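Local coordinates for peptidoglycan glycosyltransferase (Atopobium parvulum, PDB 4OVD), which belongs to the penicillin-binding proteins, pairing a dimerisation domain with a transpeptidase-type domain, at residues A512-I517 and V544-F549. Numbering follows the deposited sequence.
Sequences ASFCGI and VVFSQF
Phe514 points from its strand toward the helix and meets Phe546 edge to face. Its CG lies anti to the backbone N (chi1 -177°), which carries the ring out from the strand and brings the CD2-CE2 edge over Phe546. The planes stand at 71° and the centroids lie 4.7 Å apart, a T-shaped pair in which the weakly positive C-H rim of one ring faces the pi cloud of the other. Phe514 CE2 sits above the middle of the Phe546 ring, while Phe514 CD2 comes 3.4 Å from Phe546 CD2. Two flat, apolar rings suit this buried interface, where no hydrogen bond joins strand to helix. Cys515 points the other way, to the opposite face of the sheet, where its small side chain packs on Tyr425 of helix 418-429. The antiparallel five-stranded sheet of the transpeptidase domain is thus sandwiched between helices, and strand 510-518 is flanked by strands 487-495 and 525-532; helix 542-556 covers one face, and the axes of 512-517 and 544-549 come within 8.8 Å and run at 37° to each other. Gly516, two residues beyond Phe514, lies on the same face of the strand and brings its backbone up to the ring. Lacking a side chain, it lets the far end of Phe546 settle close, with Phe546 CE2 3.4 Å from Gly516 CA. Gly516 O lies at the ring's edge, in its plane, 3.6 Å from Phe546 CE2. At Ile517 the CB points away from the helix, and the side chain, whose beta-branching suits an extended strand, packs on Met526 and Ala429.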
loop_
_atom_site.group_PDB
_atom_site.type_symbol
_atom_site.label_atom_id
_atom_site.label_comp_id
_atom_site.label_asym_id
_atom_site.label_seq_id
_atom_site.Cartn_x
_atom_site.Cartn_y
_atom_site.Cartn_z
ATOM N N ALA A 512 -3.632 -8.382 9.828
ATOM C CA ALA A 512 -4.576 -9.002 8.899
ATOM C C ALA A 512 -4.723 -8.044 7.758
ATOM O O ALA A 512 -5.216 -6.937 7.962
ATOM C CB ALA A 512 -5.933 -9.218 9.562
ATOM N N SER A 513 -4.481 -8.539 6.552
ATOM C CA SER A 513 -4.488 -7.715 5.339
ATOM C C SER A 513 -5.276 -8.312 4.227
ATOM O O SER A 513 -5.460 -9.518 4.178
ATOM C CB SER A 513 -3.079 -7.694 4.782
ATOM O OG SER A 513 -2.255 -7.042 5.723
ATOM N N PHE A 514 -5.810 -7.451 3.391
ATOM C CA PHE A 514 -6.415 -7.890 2.202
ATOM C C PHE A 514 -6.047 -6.869 1.100
ATOM O O PHE A 514 -6.200 -5.676 1.322
ATOM C CB PHE A 514 -7.936 -7.992 2.276
ATOM C CG PHE A 514 -8.519 -8.528 1.011
ATOM C CD1 PHE A 514 -8.500 -9.858 0.778
ATOM C CD2 PHE A 514 -9.006 -7.697 0.034
ATOM C CE1 PHE A 514 -9.044 -10.363 -0.425
ATOM C CE2 PHE A 514 -9.569 -8.177 -1.169
ATOM C CZ PHE A 514 -9.579 -9.506 -1.367
ATOM N N CYS A 515 -5.626 -7.349 -0.069
ATOM C CA CYS A 515 -5.344 -6.459 -1.179
ATOM C C CYS A 515 -6.155 -6.999 -2.355
ATOM O O CYS A 515 -6.001 -8.182 -2.703
ATOM C CB CYS A 515 -3.865 -6.421 -1.549
ATOM S SG CYS A 515 -3.539 -5.004 -2.702
ATOM N N GLY A 516 -7.019 -6.173 -2.936
ATOM C CA GLY A 516 -7.876 -6.604 -4.063
ATOM C C GLY A 516 -7.992 -5.613 -5.197
ATOM O O GLY A 516 -7.822 -4.430 -5.011
ATOM N N ILE A 517 -8.285 -6.128 -6.377
ATOM C CA ILE A 517 -8.370 -5.368 -7.594
ATOM C C ILE A 517 -9.805 -5.553 -8.046
ATOM O O ILE A 517 -10.281 -6.683 -8.142
ATOM C CB ILE A 517 -7.406 -5.987 -8.634
ATOM C CG1 ILE A 517 -5.973 -5.983 -8.100
ATOM C CG2 ILE A 517 -7.476 -5.229 -9.945
ATOM C CD1 ILE A 517 -4.977 -6.959 -8.733
ATOM N N VAL A 544 -13.573 -8.314 4.820
ATOM C CA VAL A 544 -14.931 -7.756 5.034
ATOM C C VAL A 544 -14.930 -6.246 4.865
ATOM O O VAL A 544 -15.807 -5.672 4.198
ATOM C CB VAL A 544 -15.484 -8.140 6.417
ATOM C CG1 VAL A 544 -16.788 -7.418 6.725
ATOM C CG2 VAL A 544 -15.703 -9.631 6.509
ATOM N N VAL A 545 -13.904 -5.594 5.419
ATOM C CA VAL A 545 -13.767 -4.171 5.289
ATOM C C VAL A 545 -13.577 -3.818 3.823
ATOM O O VAL A 545 -14.162 -2.867 3.333
ATOM C CB VAL A 545 -12.558 -3.649 6.117
ATOM C CG1 VAL A 545 -12.333 -2.180 5.873
ATOM C CG2 VAL A 545 -12.749 -3.929 7.598
ATOM N N PHE A 546 -12.774 -4.575 3.114
ATOM C CA PHE A 546 -12.563 -4.304 1.677
ATOM C C PHE A 546 -13.878 -4.319 0.881
ATOM O O PHE A 546 -14.106 -3.446 0.012
ATOM C CB PHE A 546 -11.607 -5.336 1.074
ATOM C CG PHE A 546 -11.541 -5.317 -0.448
ATOM C CD1 PHE A 546 -12.554 -5.866 -1.200
ATOM C CD2 PHE A 546 -10.424 -4.798 -1.121
ATOM C CE1 PHE A 546 -12.490 -5.877 -2.581
ATOM C CE2 PHE A 546 -10.338 -4.828 -2.506
ATOM C CZ PHE A 546 -11.364 -5.380 -3.243
ATOM N N SER A 547 -14.720 -5.323 1.118
ATOM C CA SER A 547 -15.959 -5.424 0.352
ATOM C C SER A 547 -16.790 -4.167 0.443
ATOM O O SER A 547 -17.312 -3.728 -0.562
ATOM C CB SER A 547 -16.835 -6.662 0.684
ATOM O OG SER A 547 -17.161 -6.737 2.058
ATOM N N GLN A 548 -16.902 -3.600 1.637
ATOM C CA GLN A 548 -17.650 -2.374 1.838
ATOM C C GLN A 548 -16.909 -1.133 1.317
ATOM O O GLN A 548 -17.473 -0.320 0.585
ATOM C CB GLN A 548 -18.022 -2.204 3.314
ATOM C CG GLN A 548 -18.670 -0.848 3.645
ATOM C CD GLN A 548 -19.973 -0.486 2.887
ATOM O OE1 GLN A 548 -20.447 0.667 2.971
ATOM N NE2 GLN A 548 -20.563 -1.445 2.181
ATOM N N PHE A 549 -15.623 -0.988 1.611
ATOM C CA PHE A 549 -14.978 0.178 1.147
ATOM C C PHE A 549 -14.702 0.184 -0.387
ATOM O O PHE A 549 -14.820 1.208 -1.074
ATOM C CB PHE A 549 -13.698 0.431 1.951
ATOM C CG PHE A 549 -12.958 1.595 1.467
ATOM C CD1 PHE A 549 -13.399 2.867 1.756
ATOM C CD2 PHE A 549 -11.812 1.433 0.705
ATOM C CE1 PHE A 549 -12.733 3.974 1.277
ATOM C CE2 PHE A 549 -11.153 2.522 0.209
ATOM C CZ PHE A 549 -11.606 3.800 0.505
#